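Local structure of dihydrofolate reductase, putative (Aspergillus flavus, 6DRS) at residues T8-A12 with Y162-L166; E20-L24 with I201-L206; I126-I130 with V142-F146; N180-K184 with W231-G235. The protein probably catalyses the NADPH-dependent reduction of dihydrofolate to tetrahydrofolate, and is held here in complex with NADP and a small-molecule antifolate inhibitor. One frame throughout, in Å; residues are numbered along the deposited sequence.

Contact 1: residues T8-A12 with Y162-L166; sequences TLIVA and YATAL. With H8A (3-{[(3R)-7,9-diamino-3-methyl-2,3-dihydrofuro[2,3-f]quinazolin-4-yl]oxy}benzonitrile), chain G.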
loop_
_atom_site.group_PDB
_atom_site.type_symbol
_atom_site.label_atom_id
_atom_site.label_comp_id
_atom_site.label_asym_id
_atom_site.label_seq_id
_atom_site.Cartn_x
_atom_site.Cartn_y
_atom_site.Cartn_z
ATOM N N THR A 8 -8.538 0.645 4.301
ATOM C CA THR A 8 -7.254 0.960 4.887
ATOM C C THR A 8 -6.351 1.566 3.801
ATOM O O THR A 8 -6.069 0.915 2.801
ATOM C CB THR A 8 -6.643 -0.290 5.531
ATOM O OG1 THR A 8 -7.583 -0.792 6.488
ATOM C CG2 THR A 8 -5.306 -0.025 6.177
ATOM N N LEU A 9 -5.923 2.807 4.013
ATOM C CA LEU A 9 -4.808 3.425 3.266
ATOM C C LEU A 9 -3.490 3.007 3.925
ATOM O O LEU A 9 -3.345 3.089 5.158
ATOM C CB LEU A 9 -4.963 4.945 3.324
ATOM C CG LEU A 9 -6.076 5.531 2.465
ATOM C CD1 LEU A 9 -7.431 4.962 2.859
ATOM C CD2 LEU A 9 -6.070 7.054 2.565
ATOM N N ILE A 10 -2.549 2.503 3.138
ATOM C CA ILE A 10 -1.235 2.214 3.669
ATOM C C ILE A 10 -0.211 2.997 2.850
ATOM O O ILE A 10 -0.265 3.003 1.591
ATOM C CB ILE A 10 -0.947 0.708 3.678
ATOM C CG1 ILE A 10 0.402 0.417 4.327
ATOM C CG2 ILE A 10 -1.075 0.099 2.284
ATOM C CD1 ILE A 10 0.747 -1.047 4.394
ATOM N N VAL A 11 0.720 3.616 3.567
ATOM C CA VAL A 11 1.621 4.629 2.970
ATOM C C VAL A 11 2.900 4.696 3.797
ATOM O O VAL A 11 2.864 4.439 5.009
ATOM C CB VAL A 11 0.922 6.006 2.927
ATOM C CG1 VAL A 11 0.761 6.591 4.323
ATOM C CG2 VAL A 11 1.615 7.004 2.001
ATOM N N ALA A 12 4.024 5.010 3.149
ATOM C CA ALA A 12 5.237 5.452 3.855
ATOM C C ALA A 12 5.411 6.964 3.620
ATOM O O ALA A 12 5.256 7.435 2.487
ATOM C CB ALA A 12 6.441 4.642 3.433
ATOM N N TYR A 162 -5.242 8.447 -2.946
ATOM C CA TYR A 162 -5.430 8.660 -1.491
ATOM C C TYR A 162 -6.425 9.807 -1.262
ATOM O O TYR A 162 -7.305 9.719 -0.385
ATOM C CB TYR A 162 -4.135 9.076 -0.793
ATOM C CG TYR A 162 -3.084 8.013 -0.603
ATOM C CD1 TYR A 162 -3.395 6.745 -0.134
ATOM C CD2 TYR A 162 -1.762 8.292 -0.887
ATOM C CE1 TYR A 162 -2.418 5.783 0.051
ATOM C CE2 TYR A 162 -0.770 7.338 -0.721
ATOM C CZ TYR A 162 -1.095 6.087 -0.229
ATOM O OH TYR A 162 -0.100 5.170 -0.094
ATOM N N ALA A 163 -6.252 10.877 -2.038
ATOM C CA ALA A 163 -7.123 12.031 -1.944
ATOM C C ALA A 163 -8.561 11.580 -2.191
ATOM O O ALA A 163 -9.456 11.959 -1.430
ATOM C CB ALA A 163 -6.680 13.108 -2.904
ATOM N N THR A 164 -8.769 10.749 -3.211
ATOM C CA THR A 164 -10.114 10.225 -3.507
ATOM C C THR A 164 -10.630 9.351 -2.353
ATOM O O THR A 164 -11.783 9.518 -1.919
ATOM C CB THR A 164 -10.167 9.429 -4.815
ATOM O OG1 THR A 164 -9.583 10.242 -5.829
ATOM C CG2 THR A 164 -11.589 9.111 -5.222
ATOM N N ALA A 165 -9.797 8.443 -1.844
ATOM C CA ALA A 165 -10.221 7.627 -0.675
ATOM C C ALA A 165 -10.727 8.543 0.450
ATOM O O ALA A 165 -11.821 8.338 0.974
ATOM C CB ALA A 165 -9.120 6.705 -0.211
ATOM N N LEU A 166 -9.959 9.579 0.778
ATOM C CA LEU A 166 -10.256 10.407 1.929
ATOM C C LEU A 166 -11.533 11.204 1.670
ATOM O O LEU A 166 -12.136 11.676 2.605
ATOM C CB LEU A 166 -9.068 11.323 2.229
ATOM C CG LEU A 166 -7.810 10.601 2.720
ATOM C CD1 LEU A 166 -6.603 11.522 2.677
ATOM C CD2 LEU A 166 -8.003 10.060 4.128
HETATM C C2 H8A G . 6.171 0.312 -1.977
HETATM C C3 H8A G . 6.356 0.389 -0.593
HETATM C C4 H8A G . 5.307 0.849 0.230
HETATM C C5 H8A G . 4.076 1.264 -0.326
HETATM C C6 H8A G . 3.927 1.151 -1.729
HETATM C C7 H8A G . 4.958 0.709 -2.511
HETATM C C8 H8A G . 3.073 1.690 0.515
HETATM O O1 H8A G . 7.164 -0.139 -2.792
HETATM C C10 H8A G . 4.446 1.354 2.374
HETATM C C14 H8A G . 7.198 -1.407 -3.346
HETATM C C15 H8A G . 8.024 -1.630 -4.469
HETATM C C16 H8A G . 8.081 -2.909 -5.048
HETATM C C17 H8A G . 7.314 -3.955 -4.502
HETATM C C18 H8A G . 6.481 -3.772 -3.379
HETATM N N9 H8A G . 3.277 1.744 1.850
HETATM N N11 H8A G . 5.459 0.942 1.581
HETATM N N12 H8A G . 1.782 2.071 -0.049
HETATM N N13 H8A G . 4.708 1.395 3.816
HETATM C C19 H8A G . 6.436 -2.478 -2.818
HETATM C C20 H8A G . 5.754 -4.786 -2.882
HETATM N N21 H8A G . 5.072 -5.687 -2.482
HETATM C C22 H8A G . 4.588 0.710 -3.922
HETATM C C23 H8A G . 3.238 1.431 -3.871
HETATM O O24 H8A G . 2.828 1.462 -2.492
HETATM C C25 H8A G . 4.219 -0.704 -4.316
#

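Contact 2: residues E20-L24 with I201-L206; sequences EKTLL and IDEELL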
loop_
_atom_site.group_PDB
_atom_site.type_symbol
_atom_site.label_atom_id
_atom_site.label_comp_id
_atom_site.label_asym_id
_atom_site.label_seq_id
_atom_site.Cartn_x
_atom_site.Cartn_y
_atom_site.Cartn_z
ATOM N N GLU A 20 5.042 26.997 6.807
ATOM C CA GLU A 20 3.606 26.960 7.136
ATOM C C GLU A 20 3.215 25.632 7.810
ATOM O O GLU A 20 2.362 25.632 8.681
ATOM C CB GLU A 20 2.761 27.248 5.893
ATOM C CG GLU A 20 3.441 28.185 4.905
ATOM C CD GLU A 20 4.446 27.535 3.955
ATOM O OE1 GLU A 20 4.192 27.543 2.733
ATOM O OE2 GLU A 20 5.493 27.028 4.431
ATOM N N LYS A 21 3.812 24.500 7.432
ATOM C CA LYS A 21 3.420 23.205 8.026
ATOM C C LYS A 21 4.463 22.143 7.683
ATOM O O LYS A 21 5.263 22.334 6.774
ATOM C CB LYS A 21 2.047 22.772 7.509
ATOM C CG LYS A 21 1.905 22.729 5.997
ATOM C CD LYS A 21 0.501 22.424 5.557
ATOM C CE LYS A 21 0.342 22.528 4.058
ATOM N NZ LYS A 21 -1.066 22.301 3.650
ATOM N N THR A 22 4.474 21.045 8.426
ATOM C CA THR A 22 5.233 19.891 8.007
ATOM C C THR A 22 4.447 19.147 6.923
ATOM O O THR A 22 3.307 18.715 7.152
ATOM C CB THR A 22 5.513 18.954 9.179
ATOM O OG1 THR A 22 6.228 19.736 10.137
ATOM C CG2 THR A 22 6.324 17.740 8.781
ATOM N N LEU A 23 5.050 19.018 5.746
ATOM C CA LEU A 23 4.496 18.189 4.665
ATOM C C LEU A 23 4.952 16.737 4.887
ATOM O O LEU A 23 5.945 16.477 5.621
ATOM C CB LEU A 23 5.007 18.708 3.317
ATOM C CG LEU A 23 4.504 20.087 2.892
ATOM C CD1 LEU A 23 5.242 20.577 1.654
ATOM C CD2 LEU A 23 2.993 20.089 2.665
ATOM N N LEU A 24 4.220 15.804 4.264
ATOM C CA LEU A 24 4.544 14.364 4.332
ATOM C C LEU A 24 4.874 13.878 2.909
ATOM O O LEU A 24 3.975 13.655 2.095
ATOM C CB LEU A 24 3.349 13.615 4.933
ATOM C CG LEU A 24 2.994 13.959 6.386
ATOM C CD1 LEU A 24 1.785 13.152 6.828
ATOM C CD2 LEU A 24 4.177 13.719 7.328
ATOM N N ILE A 201 -3.109 15.037 3.274
ATOM C CA ILE A 201 -3.375 15.639 4.586
ATOM C C ILE A 201 -2.082 15.434 5.365
ATOM O O ILE A 201 -1.324 14.504 5.040
ATOM C CB ILE A 201 -4.593 14.982 5.280
ATOM C CG1 ILE A 201 -4.422 13.466 5.432
ATOM C CG2 ILE A 201 -5.887 15.330 4.545
ATOM C CD1 ILE A 201 -5.454 12.796 6.323
ATOM N N ASP A 202 -1.808 16.294 6.343
ATOM C CA ASP A 202 -0.528 16.229 7.054
ATOM C C ASP A 202 -0.733 16.688 8.498
ATOM O O ASP A 202 -0.461 15.951 9.441
ATOM C CB ASP A 202 0.561 17.070 6.376
ATOM C CG ASP A 202 0.017 18.292 5.646
ATOM O OD1 ASP A 202 -0.751 19.070 6.274
ATOM O OD2 ASP A 202 0.335 18.450 4.439
ATOM N N GLU A 203 -1.198 17.915 8.645
ATOM C CA GLU A 203 -1.280 18.547 9.940
ATOM C C GLU A 203 -2.441 17.927 10.724
ATOM O O GLU A 203 -2.338 17.720 11.941
ATOM C CB GLU A 203 -1.407 20.065 9.774
ATOM C CG GLU A 203 -0.078 20.750 9.452
ATOM C CD GLU A 203 1.015 20.655 10.517
ATOM O OE1 GLU A 203 2.220 20.736 10.160
ATOM O OE2 GLU A 203 0.668 20.496 11.707
ATOM N N GLU A 204 -3.496 17.557 10.010
ATOM C CA GLU A 204 -4.648 17.034 10.678
ATOM C C GLU A 204 -4.344 15.671 11.325
ATOM O O GLU A 204 -4.994 15.333 12.308
ATOM C CB GLU A 204 -5.892 17.167 9.803
ATOM C CG GLU A 204 -6.032 16.104 8.742
ATOM C CD GLU A 204 -6.988 16.526 7.635
ATOM O OE1 GLU A 204 -6.762 17.623 7.036
ATOM O OE2 GLU A 204 -7.971 15.767 7.370
ATOM N N LEU A 205 -3.347 14.920 10.826
ATOM C CA LEU A 205 -2.882 13.692 11.485
ATOM C C LEU A 205 -1.915 14.035 12.622
ATOM O O LEU A 205 -2.018 13.487 13.707
ATOM C CB LEU A 205 -2.157 12.799 10.475
ATOM C CG LEU A 205 -2.957 12.400 9.240
ATOM C CD1 LEU A 205 -2.077 11.617 8.279
ATOM C CD2 LEU A 205 -4.202 11.610 9.629
ATOM N N LEU A 206 -0.953 14.908 12.362
ATOM C CA LEU A 206 0.071 15.169 13.372
ATOM C C LEU A 206 -0.554 15.921 14.566
ATOM O O LEU A 206 -0.069 15.779 15.686
ATOM C CB LEU A 206 1.274 15.900 12.750
ATOM C CG LEU A 206 1.902 15.259 11.505
ATOM C CD1 LEU A 206 2.706 16.271 10.691
ATOM C CD2 LEU A 206 2.755 14.032 11.838
HETATM O O HOH W 1 -0.697 19.611 2.024
HETATM O O HOH W 2 1.815 16.446 3.240
#

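Contact 3: residues I126-I130 with V142-F146; sequences ITDAI and VEEKF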
loop_
_atom_site.group_PDB
_atom_site.type_symbol
_atom_site.label_atom_id
_atom_site.label_comp_id
_atom_site.label_asym_id
_atom_site.label_seq_id
_atom_site.Cartn_x
_atom_site.Cartn_y
_atom_site.Cartn_z
ATOM N N ILE A 126 -4.692 -15.626 -4.251
ATOM C CA ILE A 126 -4.437 -15.731 -5.691
ATOM C C ILE A 126 -3.878 -14.401 -6.220
ATOM O O ILE A 126 -3.876 -13.402 -5.514
ATOM C CB ILE A 126 -5.672 -16.251 -6.454
ATOM C CG1 ILE A 126 -6.922 -15.407 -6.234
ATOM C CG2 ILE A 126 -5.920 -17.711 -6.087
ATOM C CD1 ILE A 126 -6.944 -14.137 -7.018
ATOM N N THR A 127 -3.354 -14.403 -7.440
ATOM C CA THR A 127 -2.829 -13.172 -8.061
ATOM C C THR A 127 -3.767 -12.769 -9.199
ATOM O O THR A 127 -4.056 -13.601 -10.078
ATOM C CB THR A 127 -1.451 -13.446 -8.662
ATOM O OG1 THR A 127 -0.621 -13.980 -7.629
ATOM C CG2 THR A 127 -0.826 -12.216 -9.276
ATOM N N ASP A 128 -4.244 -11.529 -9.170
ATOM C CA ASP A 128 -5.050 -11.017 -10.252
ATOM C C ASP A 128 -4.734 -9.526 -10.481
ATOM O O ASP A 128 -4.196 -8.857 -9.589
ATOM C CB ASP A 128 -6.535 -11.184 -9.949
ATOM C CG ASP A 128 -7.429 -11.103 -11.180
ATOM O OD1 ASP A 128 -6.921 -11.299 -12.308
ATOM O OD2 ASP A 128 -8.626 -10.818 -11.008
ATOM N N ALA A 129 -5.116 -9.003 -11.653
ATOM C CA ALA A 129 -5.074 -7.570 -11.925
ATOM C C ALA A 129 -6.313 -7.185 -12.719
ATOM O O ALA A 129 -6.648 -7.862 -13.681
ATOM C CB ALA A 129 -3.826 -7.207 -12.673
ATOM N N ILE A 130 -6.967 -6.113 -12.301
ATOM C CA ILE A 130 -8.105 -5.582 -13.019
ATOM C C ILE A 130 -8.011 -4.047 -13.070
ATOM O O ILE A 130 -7.382 -3.419 -12.212
ATOM C CB ILE A 130 -9.419 -6.051 -12.384
ATOM C CG1 ILE A 130 -9.642 -5.399 -11.023
ATOM C CG2 ILE A 130 -9.423 -7.562 -12.264
ATOM C CD1 ILE A 130 -10.718 -6.083 -10.190
ATOM N N VAL A 142 -14.200 -5.016 -7.485
ATOM C CA VAL A 142 -13.633 -6.152 -6.734
ATOM C C VAL A 142 -14.730 -6.883 -5.947
ATOM O O VAL A 142 -14.671 -8.105 -5.869
ATOM C CB VAL A 142 -12.447 -5.848 -5.799
ATOM C CG1 VAL A 142 -11.117 -6.076 -6.464
ATOM C CG2 VAL A 142 -12.534 -4.541 -5.023
ATOM N N GLU A 143 -15.668 -6.150 -5.344
ATOM C CA GLU A 143 -16.771 -6.778 -4.598
ATOM C C GLU A 143 -17.519 -7.738 -5.536
ATOM O O GLU A 143 -17.669 -8.916 -5.225
ATOM C CB GLU A 143 -17.709 -5.728 -4.001
ATOM C CG GLU A 143 -17.285 -5.226 -2.627
ATOM C CD GLU A 143 -17.536 -3.744 -2.351
ATOM O OE1 GLU A 143 -18.223 -3.086 -3.172
ATOM O OE2 GLU A 143 -17.042 -3.236 -1.315
ATOM N N GLU A 144 -17.917 -7.238 -6.705
ATOM C CA GLU A 144 -18.663 -8.017 -7.695
ATOM C C GLU A 144 -17.859 -9.241 -8.163
ATOM O O GLU A 144 -18.425 -10.329 -8.275
ATOM C CB GLU A 144 -19.140 -7.125 -8.843
ATOM C CG GLU A 144 -19.602 -7.890 -10.075
ATOM C CD GLU A 144 -21.040 -8.391 -10.041
ATOM O OE1 GLU A 144 -21.803 -8.057 -10.979
ATOM O OE2 GLU A 144 -21.401 -9.114 -9.081
ATOM N N LYS A 145 -16.562 -9.105 -8.432
ATOM C CA LYS A 145 -15.835 -10.234 -8.999
ATOM C C LYS A 145 -15.527 -11.275 -7.912
ATOM O O LYS A 145 -15.542 -12.468 -8.192
ATOM C CB LYS A 145 -14.580 -9.806 -9.767
ATOM C CG LYS A 145 -13.810 -10.959 -10.402
ATOM C CD LYS A 145 -12.672 -10.592 -11.368
ATOM C CE LYS A 145 -11.850 -11.811 -11.743
ATOM N NZ LYS A 145 -10.806 -11.546 -12.762
ATOM N N PHE A 146 -15.243 -10.861 -6.683
ATOM C CA PHE A 146 -14.622 -11.822 -5.772
ATOM C C PHE A 146 -15.580 -12.295 -4.678
ATOM O O PHE A 146 -15.361 -13.362 -4.133
ATOM C CB PHE A 146 -13.255 -11.345 -5.282
ATOM C CG PHE A 146 -12.185 -11.498 -6.330
ATOM C CD1 PHE A 146 -11.567 -12.728 -6.534
ATOM C CD2 PHE A 146 -11.833 -10.425 -7.143
ATOM C CE1 PHE A 146 -10.596 -12.883 -7.512
ATOM C CE2 PHE A 146 -10.866 -10.585 -8.127
ATOM C CZ PHE A 146 -10.255 -11.807 -8.306
#

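Contact 4: residues N180-K184 with W231-G235; sequences NVEKK and WKDEG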
loop_
_atom_site.group_PDB
_atom_site.type_symbol
_atom_site.label_atom_id
_atom_site.label_comp_id
_atom_site.label_asym_id
_atom_site.label_seq_id
_atom_site.Cartn_x
_atom_site.Cartn_y
_atom_site.Cartn_z
ATOM N N ASN A 180 6.540 6.019 9.095
ATOM C CA ASN A 180 7.331 7.277 9.174
ATOM C C ASN A 180 8.793 6.968 8.866
ATOM O O ASN A 180 9.374 6.050 9.439
ATOM C CB ASN A 180 7.262 7.962 10.540
ATOM C CG ASN A 180 5.849 8.349 10.857
ATOM O OD1 ASN A 180 5.119 8.773 9.965
ATOM N ND2 ASN A 180 5.436 8.092 12.083
ATOM N N VAL A 181 9.337 7.752 7.933
ATOM C CA VAL A 181 10.711 7.592 7.437
ATOM C C VAL A 181 11.459 8.910 7.689
ATOM O O VAL A 181 11.017 9.971 7.249
ATOM C CB VAL A 181 10.737 7.207 5.937
ATOM C CG1 VAL A 181 12.155 7.208 5.378
ATOM C CG2 VAL A 181 10.082 5.851 5.697
ATOM N N GLU A 182 12.575 8.833 8.394
ATOM C CA GLU A 182 13.375 10.007 8.697
ATOM C C GLU A 182 14.850 9.704 8.445
ATOM O O GLU A 182 15.291 8.588 8.706
ATOM C CB GLU A 182 13.198 10.397 10.162
ATOM C CG GLU A 182 12.129 11.445 10.336
ATOM C CD GLU A 182 11.713 11.714 11.767
ATOM O OE1 GLU A 182 12.530 11.460 12.677
ATOM O OE2 GLU A 182 10.566 12.168 11.957
ATOM N N LYS A 183 15.620 10.697 7.974
ATOM C CA LYS A 183 17.099 10.491 7.898
ATOM C C LYS A 183 17.685 10.532 9.321
ATOM O O LYS A 183 17.152 11.239 10.195
ATOM C CB LYS A 183 17.727 11.556 6.998
ATOM C CG LYS A 183 17.500 11.405 5.497
ATOM C CD LYS A 183 18.601 12.106 4.726
ATOM C CE LYS A 183 18.602 11.900 3.225
ATOM N NZ LYS A 183 17.661 12.856 2.609
ATOM N N LYS A 184 18.746 9.755 9.582
ATOM C CA LYS A 184 19.537 9.908 10.832
ATOM C C LYS A 184 20.198 11.294 10.814
ATOM O O LYS A 184 20.588 11.774 9.746
ATOM C CB LYS A 184 20.667 8.874 10.955
ATOM C CG LYS A 184 20.358 7.446 10.529
ATOM C CD LYS A 184 19.761 6.601 11.623
ATOM C CE LYS A 184 20.811 5.932 12.484
ATOM N NZ LYS A 184 21.373 4.756 11.794
ATOM N N TRP A 231 10.851 3.493 16.970
ATOM C CA TRP A 231 11.813 3.774 15.885
ATOM C C TRP A 231 12.799 2.617 15.796
ATOM O O TRP A 231 13.175 2.081 16.806
ATOM C CB TRP A 231 12.569 5.097 16.080
ATOM C CG TRP A 231 11.720 6.313 15.902
ATOM C CD1 TRP A 231 11.195 7.070 16.907
ATOM C CD2 TRP A 231 11.271 6.920 14.673
ATOM N NE1 TRP A 231 10.437 8.089 16.393
ATOM C CE2 TRP A 231 10.469 8.033 15.027
ATOM C CE3 TRP A 231 11.477 6.663 13.314
ATOM C CZ2 TRP A 231 9.885 8.886 14.086
ATOM C CZ3 TRP A 231 10.887 7.491 12.386
ATOM C CH2 TRP A 231 10.097 8.579 12.765
ATOM N N LYS A 232 13.188 2.259 14.582
ATOM C CA LYS A 232 14.108 1.154 14.303
ATOM C C LYS A 232 15.097 1.640 13.233
ATOM O O LYS A 232 14.718 2.373 12.321
ATOM C CB LYS A 232 13.318 -0.039 13.758
ATOM C CG LYS A 232 11.894 -0.178 14.299
ATOM C CD LYS A 232 10.857 -0.611 13.272
ATOM C CE LYS A 232 11.093 -2.027 12.781
ATOM N NZ LYS A 232 10.241 -2.355 11.616
ATOM N N ASP A 233 16.361 1.267 13.349
ATOM C CA ASP A 233 17.358 1.853 12.471
ATOM C C ASP A 233 17.427 1.003 11.211
ATOM O O ASP A 233 17.473 -0.190 11.316
ATOM C CB ASP A 233 18.725 1.985 13.150
ATOM C CG ASP A 233 18.852 3.220 14.036
ATOM O OD1 ASP A 233 18.218 4.268 13.733
ATOM O OD2 ASP A 233 19.590 3.133 15.026
ATOM N N GLU A 234 17.405 1.629 10.046
ATOM C CA GLU A 234 17.594 0.903 8.805
ATOM C C GLU A 234 18.606 1.671 7.952
ATOM O O GLU A 234 18.216 2.437 7.084
ATOM C CB GLU A 234 16.255 0.729 8.079
ATOM C CG GLU A 234 15.093 0.324 8.983
ATOM C CD GLU A 234 15.034 -1.144 9.410
ATOM O OE1 GLU A 234 15.775 -1.974 8.825
ATOM O OE2 GLU A 234 14.238 -1.463 10.334
ATOM N N GLY A 235 19.896 1.484 8.227
ATOM C CA GLY A 235 20.952 2.153 7.452
ATOM C C GLY A 235 20.985 3.642 7.754
ATOM O O GLY A 235 21.202 4.034 8.888
#

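Contact 1: residues T8-A12 with Y162-L166
Y162 meets the strand through its outer ring: with chi1 at -73°, CG lies beside the backbone N, and the ring reaches from the helix toward V11 and the I10 carbonyl. V11 turns its CG2 branch to the place anti to its own N, where it meets Y162 CZ at 3.6 Å; the two side chains cross obliquely. The phenol then closes a hydrogen bond from Y162 OH to I10 O, 2.7 Å long. This hydroxyl stands above the carbonyl plane, 36° out of it, while the oxygen sits at the edge of the ring, near the ring plane. The same I10 O takes a nearly straight bond from the inhibitor's amino nitrogen, H8A N12, at 2.8 Å and 177°. L9 and Y162 run past one another head to tail, L9 CD2 3.8 Å from Y162 CD1. The other methyl, L9 CD1, packs on A165 CB at 3.9 Å, and L166 CD2 meets L9 CD2, the methyl that also touches the ring.

Helix 159-167 thus covers one side of strand 7-17, an inner strand of the reductase sheet, the two running roughly antiparallel. F199 closes on both V11 and the Y162 ring, and A12 N donates to the NADP carboxamide oxygen O7N.

Two donors, one from the protein and one from the inhibitor, converge on a single buried carbonyl. The two bonds share one oxygen, so each probably weakens the other a little, while together they hold the I10 carbonyl in position between helix and inhibitor.

Contact 2: residues E20-L24 with I201-L206
T22 and E203 meet with their side chains at about a right angle, which brings the E203 carboxylate to the strand backbone. The bond runs from T22 N to E203 OE1, 2.9 Å long at 148°, and meets the oxygen nearly along its C-O line. E203 gets there by folding back at chi2 (-63°), and the fold also lays its OE1 3.3 Å from K21 CB. K21 stretches out fully beyond CG and crosses the D202 side chain almost perpendicularly, with K21 CD 3.7 Å from D202 OD1. Its ammonium stays beyond salt-bridge distance; a water takes a hydrogen bond from K21 NZ and gives one to D202 OD2, joining the opposite charges indirectly.

D202 stands at the N-cap position of the short helix 203-206, yet its side chain makes no capping bond: OD1 instead accepts from the adjoining E203 N through its anti lone pair. Strand 22-27, antiparallel to strand 7-17 in a beta hairpin, is the element that this helix start rests against.

A second water links L24 N, from which it accepts at 2.7 Å, to D202 OD2. L23 runs alongside D202 in the same direction, its CD2 3.6 Å from OD2, whereas L24 slants across and sets its CG 3.9 Å from D202 CB. T22 O, facing D202 CB at 3.3 Å, and I201 O are buried here with no hydrogen-bonding partner in the model. Further in, L24 and L205 both lean on M178 of strand 174-183, and W211 lies against I201 and L205.

Contact 3: residues I126-I130 with V142-F146
V142 touches I130 through one methyl each, V142 CG1 to I130 CD1 at 3.7 Å, the two side chains meeting at a slant. I130 holds CG1 between its backbone N and carbonyl carbon (chi1 70°) and extends CD1 from there toward the helix. V83 of the adjacent strand 81-85 touches both side chains, so the pair belongs to a larger apolar layer between helix and sheet.

One turn on, K145 lies straight from CB to its end, and its ammonium approaches D128 head-on from the helix. The salt bridge joins K145 NZ to D128 OD2 at 2.9 Å, on the syn side of the carboxylate and 22° out of its plane. K145 is the direct partner of this acid; R104 of helix 89-116 makes a weak, long ion pair with D128 OD1, and the two positive charges would probably favour the ionised form.

Strand 128-132, helix 135-146 and strand 150-157 make a beta-alpha-beta crossover: the two strands are parallel members of one sheet, with strands 57-63 and 81-85 between them, and the present contact folds the helix back on its entering strand.

F146, the last residue of the helix, turns its ring edge to the same acid: D128 OD2 lies near the ring plane, 3.3 Å from F146 CZ, and so faces the ring's positive rim. Ring and carboxylate planes stand 70° apart. K145 CG lies 3.7 Å above one face of the ring, displaced toward its rim. From the loop before the strand, I126 CD1 reaches F146 CE1 at 3.9 Å.

Contact 4: residues N180-K184 with W231-G235
W231 lays the outer corner of its six-membered ring against two strand residues, W231 CH2 lying 3.7 Å from N180 CB. The same CH2 touches E182 CD, and W231 CZ3 approaches N180 O at 3.6 Å. The E182 side chain, extended beyond CG, crosses the indole at about a right angle, its carboxylate tilted 33° from the ring plane. At the other end K184 curls through chi2, chi3 and chi4, which turns its ammonium back to the G235 carbonyl; K184 NZ donates to G235 O at 3.0 Å, nearly in line with the C=O (171°). The same bends bring K184 CE 3.3 Å from D233 OD1; the salt bridge from K184 NZ to that oxygen is long, 3.7 Å.

Strands 174-183 and 232-234 are not paired with each other; each runs antiparallel to strand 237-246, and strand 232-234 forms a hairpin with it. That shared strand positions the first shell. Its R238 makes a salt bridge with E182 OE1 and a cation-pi contact with W231, and Q240 takes the hydrogen bond of N180 ND2. A backbone bond between K184 and E236 holds the lysine beside the hairpin turn.

How the contacts relate
Contact 1 is buried, its centre about 8 Å from that of the chain, and part of both ligand pockets; contacts 2 and 3 are partly buried, contact 4 at the surface. All four reach the same sheet. Contacts 1 and 3 each set a helix on a strand, contact 2 a helix start on a hairpin strand, and contact 4 two strands bridged by a third. Chemistry does not follow depth alone: a carbonyl shared by two donors in contact 1, a backbone-carboxylate bond and water-linked charges in 2, a close salt bridge in 3, a long one in 4. Contacts 1 and 2 touch through L166 and I201; contact 3 lies across the chain's centre from 2 and 4.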